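Thioredoxin-like fold domain-containing protein (Paracoccus denitrificans, PDB 3DML) probably acts as a periplasmic thiol-disulfide oxidoreductase of the thioredoxin family, serving chemotrophic sulfur oxidation. Local coordinates at residues Leu23-Pro28 and Leu68-Pro73; Thr47-Ala52 and Arg107-Ala112; Ala34-Glu39 and Val55-Met60; Gly90-Tyr95 and Asp99-Met104. All blocks are in the same frame, centred on the assembly; numbering follows the deposited sequence.

Contact 1 (Leu23-Pro28 and Leu68-Pro73); sequences LMFEQP and LELARP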
# COMPACT_ATOMS: atom_id res chain seq x y z
N LEU A 23 -0.74 -3.71 -0.51
CA LEU A 23 -1.07 -3.90 0.88
C LEU A 23 -0.89 -2.59 1.61
O LEU A 23 0.17 -1.95 1.51
CB LEU A 23 -0.14 -4.93 1.51
CG LEU A 23 -0.16 -6.31 0.89
CD1 LEU A 23 0.83 -7.19 1.67
CD2 LEU A 23 -1.56 -6.90 0.93
N MSE A 24 -1.92 -2.21 2.34
CA MSE A 24 -1.84 -1.02 3.16
C MSE A 24 -1.86 -1.43 4.62
O MSE A 24 -2.84 -2.01 5.10
CB MSE A 24 -3.01 -0.10 2.85
CG MSE A 24 -3.08 1.05 3.81
SE MSE A 24 -4.64 2.15 3.50
CE MSE A 24 -3.98 3.61 4.59
N PHE A 25 -0.77 -1.13 5.33
CA PHE A 25 -0.64 -1.47 6.73
C PHE A 25 -1.05 -0.31 7.61
O PHE A 25 -0.54 0.80 7.45
CB PHE A 25 0.78 -1.95 7.04
CG PHE A 25 1.09 -3.29 6.47
CD1 PHE A 25 0.85 -4.44 7.21
CD2 PHE A 25 1.59 -3.40 5.17
CE1 PHE A 25 1.13 -5.70 6.67
CE2 PHE A 25 1.88 -4.65 4.62
CZ PHE A 25 1.65 -5.81 5.35
N GLU A 26 -1.97 -0.59 8.53
CA GLU A 26 -2.57 0.41 9.41
C GLU A 26 -2.45 0.04 10.88
O GLU A 26 -2.03 -1.08 11.21
CB GLU A 26 -4.07 0.52 9.11
CG GLU A 26 -4.41 0.91 7.70
CD GLU A 26 -5.77 1.57 7.62
OE1 GLU A 26 -5.93 2.49 6.81
OE2 GLU A 26 -6.67 1.16 8.38
N GLN A 27 -2.80 0.96 11.77
CA GLN A 27 -2.95 0.67 13.20
C GLN A 27 -3.94 1.66 13.78
O GLN A 27 -4.20 2.70 13.17
CB GLN A 27 -1.61 0.77 13.94
CG GLN A 27 -1.00 2.18 14.07
CD GLN A 27 0.32 2.12 14.79
OE1 GLN A 27 0.39 1.68 15.95
NE2 GLN A 27 1.40 2.54 14.12
N PRO A 28 -4.53 1.33 14.95
CA PRO A 28 -5.46 2.23 15.62
C PRO A 28 -4.85 3.59 15.92
O PRO A 28 -3.67 3.69 16.31
CB PRO A 28 -5.79 1.49 16.92
CG PRO A 28 -5.65 0.08 16.57
CD PRO A 28 -4.42 0.05 15.69
N LEU A 68 2.50 -14.81 2.27
CA LEU A 68 2.90 -13.45 1.89
C LEU A 68 4.34 -13.21 2.32
O LEU A 68 4.68 -13.34 3.49
CB LEU A 68 1.96 -12.41 2.52
CG LEU A 68 1.05 -11.48 1.72
CD1 LEU A 68 0.33 -12.12 0.56
CD2 LEU A 68 0.05 -10.78 2.63
N GLU A 69 5.20 -12.86 1.37
CA GLU A 69 6.63 -12.69 1.67
C GLU A 69 7.04 -11.21 1.57
O GLU A 69 7.09 -10.65 0.47
CB GLU A 69 7.49 -13.52 0.71
CG GLU A 69 6.98 -14.95 0.48
CD GLU A 69 7.25 -15.84 1.68
OE1 GLU A 69 8.29 -15.66 2.34
OE2 GLU A 69 6.42 -16.74 1.95
N LEU A 70 7.33 -10.60 2.72
CA LEU A 70 7.85 -9.24 2.75
C LEU A 70 9.38 -9.18 2.81
O LEU A 70 10.02 -10.05 3.42
CB LEU A 70 7.30 -8.47 3.96
CG LEU A 70 5.79 -8.31 4.13
CD1 LEU A 70 5.47 -7.43 5.32
CD2 LEU A 70 5.15 -7.71 2.88
N ALA A 71 9.94 -8.10 2.26
CA ALA A 71 11.40 -7.90 2.25
C ALA A 71 11.94 -7.55 3.65
O ALA A 71 13.11 -7.81 3.98
CB ALA A 71 11.75 -6.80 1.27
N ARG A 72 11.11 -6.89 4.46
CA ARG A 72 11.49 -6.48 5.80
C ARG A 72 10.20 -6.21 6.56
O ARG A 72 9.14 -6.10 5.94
CB ARG A 72 12.39 -5.24 5.75
CG ARG A 72 11.86 -4.07 4.94
CD ARG A 72 12.88 -2.92 5.02
NE ARG A 72 12.49 -1.76 4.22
CZ ARG A 72 11.92 -0.66 4.71
NH1 ARG A 72 11.61 -0.56 6.00
NH2 ARG A 72 11.63 0.34 3.88
N PRO A 73 10.27 -6.15 7.91
CA PRO A 73 9.05 -5.92 8.68
C PRO A 73 8.39 -4.57 8.36
O PRO A 73 9.03 -3.65 7.84
CB PRO A 73 9.51 -5.94 10.14
CG PRO A 73 10.98 -6.12 10.15
CD PRO A 73 11.44 -6.45 8.77
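Leu-23 and Leu-68 reach toward each other tip to tip, the methyl CD1 of Leu-23 coming to 3.8 Å from CD2 of Leu-68. Two residues further along each segment a second pair follows: Phe-25 and Leu-70 arrive from opposite directions, and CD1 of Leu-70 comes up obliquely to the ring of Phe-25, 4.1 Å from its far atom CZ. Since Leu-68 was modelled in two conformations, its part in the first pair is less certain than that of Leu-23. No hydrogen bond joins the segments. Their backbones stay well apart, with the CA atoms of Leu-23 and Leu-68 10.4 Å from each other, and the side chains bridge the distance.

The strand geometry sets up the pairs, because Leu-23 and Phe-25 alternate with Met-24 and leave the sheet on the same side, whereas Met-24 turns to helix 31-39. In Phe-25, CG is anti to the carbonyl carbon (chi1 -71°), which carries the ring out toward the loop. A second shell of apolar groups completes the surroundings: Met-83 touches both Leu-23 and Leu-68, Leu-64 touches both Phe-25 and Leu-70, and Val-74, Val-81 and Leu-58 pack on Phe-25. Further along the loop, Arg-72 is tied to strand 87-93 by a salt bridge to Glu-93.

Here the irregular chain between strands 55-59 and 79-84 folds over one face of the sheet, across the inner strand that runs on to Cys-30 and Cys-33, the CxxC pair of a thioredoxin fold.

Contact 2 (Thr47-Ala52 and Arg107-Ala112); sequences TDEGRA and RLIGQA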
# COMPACT_ATOMS: atom_id res chain seq x y z
N THR A 47 -9.53 4.36 -10.48
CA THR A 47 -8.41 4.84 -11.29
C THR A 47 -7.68 3.68 -11.95
O THR A 47 -7.74 2.53 -11.48
CB THR A 47 -7.38 5.61 -10.42
OG1 THR A 47 -6.78 4.72 -9.47
CG2 THR A 47 -8.02 6.76 -9.67
N ASP A 48 -6.98 3.96 -13.04
CA ASP A 48 -6.13 2.95 -13.67
C ASP A 48 -5.12 2.33 -12.69
O ASP A 48 -4.93 1.11 -12.69
CB ASP A 48 -5.36 3.56 -14.85
CG ASP A 48 -6.24 3.97 -15.98
OD1 ASP A 48 -7.47 3.84 -15.90
OD2 ASP A 48 -5.69 4.44 -16.99
N GLU A 49 -4.47 3.16 -11.87
CA GLU A 49 -3.49 2.66 -10.89
C GLU A 49 -4.13 1.72 -9.89
O GLU A 49 -3.61 0.65 -9.59
CB GLU A 49 -2.78 3.84 -10.19
CG GLU A 49 -1.54 4.34 -10.93
CD GLU A 49 -0.89 5.57 -10.26
OE1 GLU A 49 -0.02 5.41 -9.38
OE2 GLU A 49 -1.22 6.73 -10.66
N GLY A 50 -5.26 2.15 -9.35
CA GLY A 50 -5.95 1.38 -8.37
C GLY A 50 -6.37 0.07 -8.93
O GLY A 50 -6.38 -0.93 -8.23
N ARG A 51 -6.72 0.07 -10.21
CA ARG A 51 -7.18 -1.15 -10.84
C ARG A 51 -6.01 -2.09 -11.18
O ARG A 51 -6.16 -3.32 -11.21
CB ARG A 51 -8.02 -0.79 -12.08
CG ARG A 51 -9.37 -0.15 -11.67
CD ARG A 51 -10.10 0.57 -12.79
NE ARG A 51 -10.09 -0.21 -14.02
CZ ARG A 51 -9.71 0.25 -15.22
NH1 ARG A 51 -9.35 1.52 -15.38
NH2 ARG A 51 -9.74 -0.57 -16.27
N ALA A 52 -4.83 -1.51 -11.40
CA ALA A 52 -3.62 -2.27 -11.67
C ALA A 52 -3.13 -2.96 -10.38
O ALA A 52 -2.57 -4.04 -10.44
CB ALA A 52 -2.54 -1.35 -12.22
N ARG A 107 5.92 4.70 -9.88
CA ARG A 107 7.29 4.17 -9.99
C ARG A 107 7.34 2.70 -9.58
O ARG A 107 8.02 1.88 -10.23
CB ARG A 107 8.30 4.96 -9.16
CG ARG A 107 9.74 4.47 -9.42
CD ARG A 107 10.78 5.10 -8.48
NE ARG A 107 10.58 4.70 -7.08
CZ ARG A 107 11.18 3.67 -6.48
NH1 ARG A 107 12.05 2.90 -7.15
NH2 ARG A 107 10.92 3.40 -5.20
N LEU A 108 6.64 2.36 -8.50
CA LEU A 108 6.65 0.97 -8.02
C LEU A 108 5.98 0.03 -9.01
O LEU A 108 6.50 -1.06 -9.31
CB LEU A 108 5.95 0.87 -6.66
CG LEU A 108 6.60 1.55 -5.46
CD1 LEU A 108 5.82 1.16 -4.22
CD2 LEU A 108 8.06 1.14 -5.35
N ILE A 109 4.83 0.44 -9.54
CA ILE A 109 4.14 -0.38 -10.53
C ILE A 109 5.02 -0.62 -11.77
O ILE A 109 5.09 -1.76 -12.26
CB ILE A 109 2.74 0.20 -10.92
CG1 ILE A 109 1.81 0.16 -9.69
CG2 ILE A 109 2.14 -0.59 -12.11
CD1 ILE A 109 0.51 0.92 -9.86
N GLY A 110 5.71 0.43 -12.21
CA GLY A 110 6.59 0.38 -13.38
C GLY A 110 7.74 -0.57 -13.17
O GLY A 110 8.12 -1.33 -14.06
N GLN A 111 8.28 -0.55 -11.96
CA GLN A 111 9.40 -1.38 -11.61
C GLN A 111 9.01 -2.86 -11.43
O GLN A 111 9.83 -3.74 -11.63
CB GLN A 111 10.11 -0.74 -10.41
CG GLN A 111 10.55 -1.59 -9.26
CD GLN A 111 10.62 -0.77 -7.98
OE1 GLN A 111 10.61 -1.31 -6.88
NE2 GLN A 111 10.67 0.56 -8.14
N ALA A 112 7.74 -3.12 -11.12
CA ALA A 112 7.23 -4.48 -11.04
C ALA A 112 7.02 -5.09 -12.44
O ALA A 112 6.93 -6.30 -12.58
CB ALA A 112 5.94 -4.54 -10.23
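Ile-109 lays its terminal methyl CD1 against the aliphatic part of Glu-49, 4.1 Å from CG, and the two side chains cross obliquely. The same methyl lies equally far from the carbonyl oxygen Glu-49 O, and more loosely, at 4.5 Å, from Ala-52 CB, where helix 48-52 finishes. With CG1 anti to the carbonyl carbon (chi1 -65°) and the chain extended beyond it, Ile-109 extends CD1 across to the short helix. Glu-49 was modelled in two conformations, and the part played by its side chain is correspondingly less certain.

The short helix has its own polar supports. Thr-47 is its N-cap, OG1 accepting from Gly-50 N at 3.0 Å, and Asp-48 OD1 pairs with Arg-51 NH1 in a salt bridge of 3.0 Å one turn apart. Earlier in helix 98-112, Trp-102, Leu-105 and Ala-106 also touch Glu-49, while Leu-20 of the first strand adds to the packing on Ile-109.

Between the two helices no hydrogen bond or salt bridge forms, and a single methyl meets all its partners near van der Waals distance or beyond. Such a contact is held by dispersion and the hiding of apolar surface, which prescribes closeness more than exact direction.

Contact 3 (Ala34-Glu39 and Val55-Met60); sequences ARWDAE and VQRLQM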
# COMPACT_ATOMS: atom_id res chain seq x y z
N ALA A 34 -5.93 7.51 8.35
CA ALA A 34 -7.28 8.08 8.21
C ALA A 34 -7.32 9.13 7.09
O ALA A 34 -8.32 9.23 6.35
CB ALA A 34 -7.73 8.68 9.52
N ARG A 35 -6.25 9.92 6.95
CA ARG A 35 -6.17 10.86 5.83
C ARG A 35 -6.17 10.18 4.47
O ARG A 35 -6.87 10.61 3.57
CB ARG A 35 -4.94 11.75 5.91
CG ARG A 35 -5.04 12.81 6.97
CD ARG A 35 -3.89 13.81 6.73
NE ARG A 35 -3.73 14.72 7.85
CZ ARG A 35 -2.75 15.61 7.94
NH1 ARG A 35 -1.84 15.69 6.98
NH2 ARG A 35 -2.68 16.41 8.99
N TRP A 36 -5.43 9.09 4.34
CA TRP A 36 -5.38 8.36 3.07
C TRP A 36 -6.76 7.75 2.78
O TRP A 36 -7.23 7.79 1.63
CB TRP A 36 -4.35 7.24 3.13
CG TRP A 36 -4.11 6.58 1.79
CD1 TRP A 36 -3.23 6.97 0.84
CD2 TRP A 36 -4.78 5.43 1.26
NE1 TRP A 36 -3.27 6.13 -0.24
CE2 TRP A 36 -4.22 5.16 -0.00
CE3 TRP A 36 -5.78 4.59 1.75
CZ2 TRP A 36 -4.63 4.09 -0.80
CZ3 TRP A 36 -6.20 3.50 0.95
CH2 TRP A 36 -5.63 3.28 -0.32
N ASP A 37 -7.37 7.18 3.82
CA ASP A 37 -8.73 6.60 3.72
C ASP A 37 -9.77 7.63 3.25
O ASP A 37 -10.66 7.29 2.49
CB ASP A 37 -9.21 5.97 5.04
CG ASP A 37 -8.45 4.70 5.41
OD1 ASP A 37 -7.84 4.03 4.55
OD2 ASP A 37 -8.46 4.37 6.61
N ALA A 38 -9.65 8.87 3.69
CA ALA A 38 -10.55 9.94 3.27
C ALA A 38 -10.21 10.49 1.89
O ALA A 38 -11.11 10.88 1.14
CB ALA A 38 -10.55 11.07 4.28
N GLU A 39 -8.92 10.56 1.56
CA GLU A 39 -8.48 11.31 0.40
C GLU A 39 -8.27 10.45 -0.83
O GLU A 39 -8.73 10.81 -1.93
CB GLU A 39 -7.20 12.08 0.70
CG GLU A 39 -7.44 13.21 1.66
CD GLU A 39 -6.18 13.84 2.24
OE1 GLU A 39 -5.05 13.64 1.71
OE2 GLU A 39 -6.36 14.57 3.24
N VAL A 55 -6.04 -2.52 -3.56
CA VAL A 55 -5.58 -2.34 -2.18
C VAL A 55 -6.24 -3.35 -1.23
O VAL A 55 -7.42 -3.72 -1.41
CB VAL A 55 -5.77 -0.87 -1.67
CG1 VAL A 55 -7.24 -0.47 -1.62
CG2 VAL A 55 -5.12 -0.63 -0.32
N GLN A 56 -5.46 -3.81 -0.25
CA GLN A 56 -5.95 -4.66 0.82
C GLN A 56 -5.35 -4.13 2.13
O GLN A 56 -4.14 -3.93 2.23
CB GLN A 56 -5.55 -6.12 0.59
CG GLN A 56 -5.59 -6.60 -0.89
CD GLN A 56 -7.00 -6.72 -1.51
OE1 GLN A 56 -8.02 -6.87 -0.82
NE2 GLN A 56 -7.04 -6.67 -2.85
N ARG A 57 -6.19 -3.84 3.11
CA ARG A 57 -5.70 -3.30 4.36
C ARG A 57 -5.36 -4.42 5.33
O ARG A 57 -6.06 -5.45 5.38
CB ARG A 57 -6.74 -2.40 5.01
CG ARG A 57 -7.10 -1.17 4.21
CD ARG A 57 -8.04 -0.30 5.04
NE ARG A 57 -8.32 1.00 4.42
CZ ARG A 57 -9.09 1.10 3.35
NH1 ARG A 57 -9.57 -0.01 2.81
NH2 ARG A 57 -9.36 2.29 2.80
N LEU A 58 -4.33 -4.19 6.14
CA LEU A 58 -3.93 -5.13 7.18
C LEU A 58 -3.46 -4.30 8.35
O LEU A 58 -3.12 -3.12 8.19
CB LEU A 58 -2.78 -6.03 6.70
CG LEU A 58 -3.04 -6.94 5.50
CD1 LEU A 58 -1.72 -7.54 5.02
CD2 LEU A 58 -4.03 -8.07 5.88
N GLN A 59 -3.43 -4.92 9.53
CA GLN A 59 -2.96 -4.29 10.73
C GLN A 59 -1.49 -4.60 10.89
O GLN A 59 -1.07 -5.76 10.78
CB GLN A 59 -3.71 -4.81 11.96
CG GLN A 59 -5.16 -4.36 12.01
CD GLN A 59 -5.24 -2.89 12.31
OE1 GLN A 59 -4.62 -2.42 13.26
NE2 GLN A 59 -5.94 -2.16 11.47
N MSE A 60 -0.70 -3.56 11.18
CA MSE A 60 0.74 -3.72 11.33
C MSE A 60 1.10 -4.78 12.38
O MSE A 60 2.06 -5.52 12.19
CB MSE A 60 1.39 -2.40 11.76
CG MSE A 60 2.88 -2.59 12.08
SE MSE A 60 3.76 -0.88 12.51
CE MSE A 60 2.89 -0.53 14.19
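Trp-36 and Arg-57 meet with their planes steeply inclined, the nitrogen NH2 of the guanidinium lying at the edge of the indole, near its plane, 3.9 Å from CZ3. Also at the indole edge, in plane, is OD1 of the neighbouring Asp-37. The adjoining ring atom CH2 touches Val-55 CG2 at 3.9 Å.

At the guanidinium edge sits Asp-37 OD1, in the plane of the group. Arg-57 grips this single oxygen side-on, NH2 at 2.9 Å and NE at 3.1 Å from Asp-37 OD1, through somewhat bent hydrogen bonds that make a salt bridge. The carboxylate is turned 58° from the guanidinium, so both donors come to OD1 from above the carboxylate plane and on the same face. With an alanine in place of Asp-37 the guanidinium would lose its two-nitrogen hold and is likely to be freer to turn. Glu-26, modelled in two conformations, offers Arg-57 NE at most a long, weak ion pair, and its part is uncertain.

The indole owes its inward course to CG lying anti to the backbone N (chi1 -171°). Tyr-95 and Phe-101 meet it edge-to-face, and Phe-80 is also against it, so the buried indole meets the aromatic core while its CZ3 edge lies beside the salt bridge.

The axis of residues 34-39 runs nearly antiparallel to that of strand 55-59, at 158° and 12.8 Å at closest approach. Helix 31-39, whose first turn holds Cys-33, lies over the sheet in the beta-alpha-beta half of the thioredoxin fold.

Contact 4 (Gly90-Tyr95 and Asp99-Met104); sequences GRLEGY and DFFWPM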
# COMPACT_ATOMS: atom_id res chain seq x y z
N GLY A 90 8.08 -3.69 -3.90
CA GLY A 90 8.61 -2.42 -3.41
C GLY A 90 7.60 -1.86 -2.44
O GLY A 90 6.53 -2.45 -2.26
N ARG A 91 7.92 -0.74 -1.81
CA ARG A 91 7.00 -0.15 -0.84
C ARG A 91 7.14 1.36 -0.75
O ARG A 91 8.17 1.93 -1.12
CB ARG A 91 7.19 -0.78 0.56
CG ARG A 91 8.50 -0.39 1.26
CD ARG A 91 8.48 -0.88 2.72
NE ARG A 91 8.44 -2.34 2.83
CZ ARG A 91 8.40 -3.01 3.99
NH1 ARG A 91 8.37 -2.35 5.14
NH2 ARG A 91 8.36 -4.34 3.98
N LEU A 92 6.07 1.99 -0.30
CA LEU A 92 6.06 3.40 0.04
C LEU A 92 5.73 3.49 1.53
O LEU A 92 4.74 2.90 1.98
CB LEU A 92 4.91 4.10 -0.66
CG LEU A 92 4.73 4.11 -2.15
CD1 LEU A 92 3.50 4.99 -2.41
CD2 LEU A 92 6.00 4.70 -2.72
N GLU A 93 6.52 4.24 2.29
CA GLU A 93 6.20 4.41 3.70
C GLU A 93 5.75 5.85 3.92
O GLU A 93 6.46 6.79 3.57
CB GLU A 93 7.40 4.05 4.59
CG GLU A 93 7.86 2.57 4.39
CD GLU A 93 9.08 2.19 5.24
OE1 GLU A 93 10.05 2.97 5.24
OE2 GLU A 93 9.10 1.08 5.86
N GLY A 94 4.57 5.99 4.52
CA GLY A 94 3.98 7.30 4.84
C GLY A 94 3.03 7.82 3.77
O GLY A 94 2.89 7.23 2.69
N TYR A 95 2.37 8.92 4.10
CA TYR A 95 1.40 9.56 3.22
C TYR A 95 1.52 11.08 3.34
O TYR A 95 0.75 11.72 4.07
CB TYR A 95 -0.03 9.05 3.50
CG TYR A 95 -1.06 9.79 2.66
CD1 TYR A 95 -0.96 9.82 1.27
CD2 TYR A 95 -2.12 10.48 3.27
CE1 TYR A 95 -1.89 10.52 0.48
CE2 TYR A 95 -3.06 11.18 2.50
CZ TYR A 95 -2.93 11.19 1.10
OH TYR A 95 -3.82 11.90 0.33
N ASP A 99 -0.41 14.16 -3.98
CA ASP A 99 0.51 14.38 -5.09
C ASP A 99 1.82 13.61 -4.89
O ASP A 99 2.64 13.51 -5.79
CB ASP A 99 0.80 15.88 -5.25
CG ASP A 99 -0.40 16.66 -5.77
OD1 ASP A 99 -1.52 16.09 -5.76
OD2 ASP A 99 -0.21 17.84 -6.17
N PHE A 100 2.02 13.12 -3.69
CA PHE A 100 3.20 12.30 -3.42
C PHE A 100 2.86 10.84 -3.70
O PHE A 100 3.63 10.13 -4.33
CB PHE A 100 3.65 12.54 -2.00
CG PHE A 100 4.28 13.89 -1.84
CD1 PHE A 100 5.67 14.02 -1.92
CD2 PHE A 100 3.49 15.03 -1.73
CE1 PHE A 100 6.26 15.28 -1.84
CE2 PHE A 100 4.06 16.29 -1.64
CZ PHE A 100 5.45 16.41 -1.70
N PHE A 101 1.67 10.45 -3.30
CA PHE A 101 1.23 9.06 -3.43
C PHE A 101 1.21 8.57 -4.86
O PHE A 101 1.83 7.57 -5.17
CB PHE A 101 -0.15 8.88 -2.75
CG PHE A 101 -0.66 7.46 -2.82
CD1 PHE A 101 -0.14 6.48 -1.97
CD2 PHE A 101 -1.59 7.10 -3.78
CE1 PHE A 101 -0.61 5.14 -2.04
CE2 PHE A 101 -2.06 5.79 -3.87
CZ PHE A 101 -1.56 4.81 -3.01
N TRP A 102 0.50 9.27 -5.74
CA TRP A 102 0.33 8.76 -7.10
C TRP A 102 1.60 8.49 -7.92
O TRP A 102 1.76 7.39 -8.47
CB TRP A 102 -0.64 9.65 -7.90
CG TRP A 102 -2.05 9.71 -7.35
CD1 TRP A 102 -2.69 10.80 -6.84
CD2 TRP A 102 -2.99 8.63 -7.31
NE1 TRP A 102 -3.98 10.45 -6.46
CE2 TRP A 102 -4.18 9.13 -6.75
CE3 TRP A 102 -2.93 7.27 -7.68
CZ2 TRP A 102 -5.31 8.33 -6.55
CZ3 TRP A 102 -4.05 6.48 -7.49
CH2 TRP A 102 -5.22 7.01 -6.93
N PRO A 103 2.50 9.48 -8.04
CA PRO A 103 3.69 9.21 -8.87
C PRO A 103 4.66 8.23 -8.19
O PRO A 103 5.39 7.51 -8.88
CB PRO A 103 4.35 10.61 -9.03
CG PRO A 103 3.85 11.42 -7.92
CD PRO A 103 2.51 10.84 -7.47
N MSE A 104 4.67 8.18 -6.87
CA MSE A 104 5.55 7.23 -6.19
C MSE A 104 5.02 5.81 -6.34
O MSE A 104 5.80 4.88 -6.52
CB MSE A 104 5.73 7.62 -4.73
CG MSE A 104 6.20 9.07 -4.63
SE MSE A 104 6.77 9.56 -2.88
CE MSE A 104 5.19 9.13 -1.78
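Leu-92 and Phe-101 cross at about a right angle, the leucine methyl CD1 approaching the ring at Phe-101 CD1 (4.0 Å) and Phe-101 CE1 (4.1 Å). The other branch, Leu-92 CD2, points past the ring to the selenomethionine Met-104, one helical turn on, and closes on its CB at 3.6 Å; this crossing is more slanting. Leu-92 thus divides its two methyls between two helix residues, and an alanine here would probably open a gap facing both and take from the Phe-101 ring its contact with strand 87-93.

These residues belong to the beta-beta-alpha half of a thioredoxin fold, where the outermost strand 87-93 turns sharply into helix 98-112, which then packs back on the sheet. Gly-94 serves the turn: its positive phi (94°) would jam any CB against the preceding carbonyl oxygen.

Within the same connection, Tyr-95 also meets Phe-101 at about a right angle, with Phe-101 CB at the edge of the tyrosine ring, 4.0 Å from CE1. Its hydroxyl is hydrogen-bonded to Glu-39 at the end of helix 31-39. Phe-101, with CG anti to the backbone N (chi1 -179°), sends its ring inward to meet Trp-36 and Phe-80 edge-to-face.

Overall arrangement
Contact 4 is buried, contacts 1 and 3 are partly so, and contact 2 lies at the surface, opposite contacts 1 and 3 about the chain's centre. Contacts 1 and 3 join through neighbouring strands 20-26 and 55-59, whose backbones are hydrogen-bonded, yet work on opposite faces: a loop covers one, helix 31-39 the other. Contacts 3 and 4 share that helical side, linked by Trp-36 with Phe-101 and by Glu-39 with Tyr-95. Contacts 2 and 4 both use helix 98-112, contact 4 nested along the chain inside contact 2. Three contacts have no hydrogen bond or salt bridge between their segments; contact 3 adds one at its rim, between partly exposed Asp-37 and exposed Arg-57.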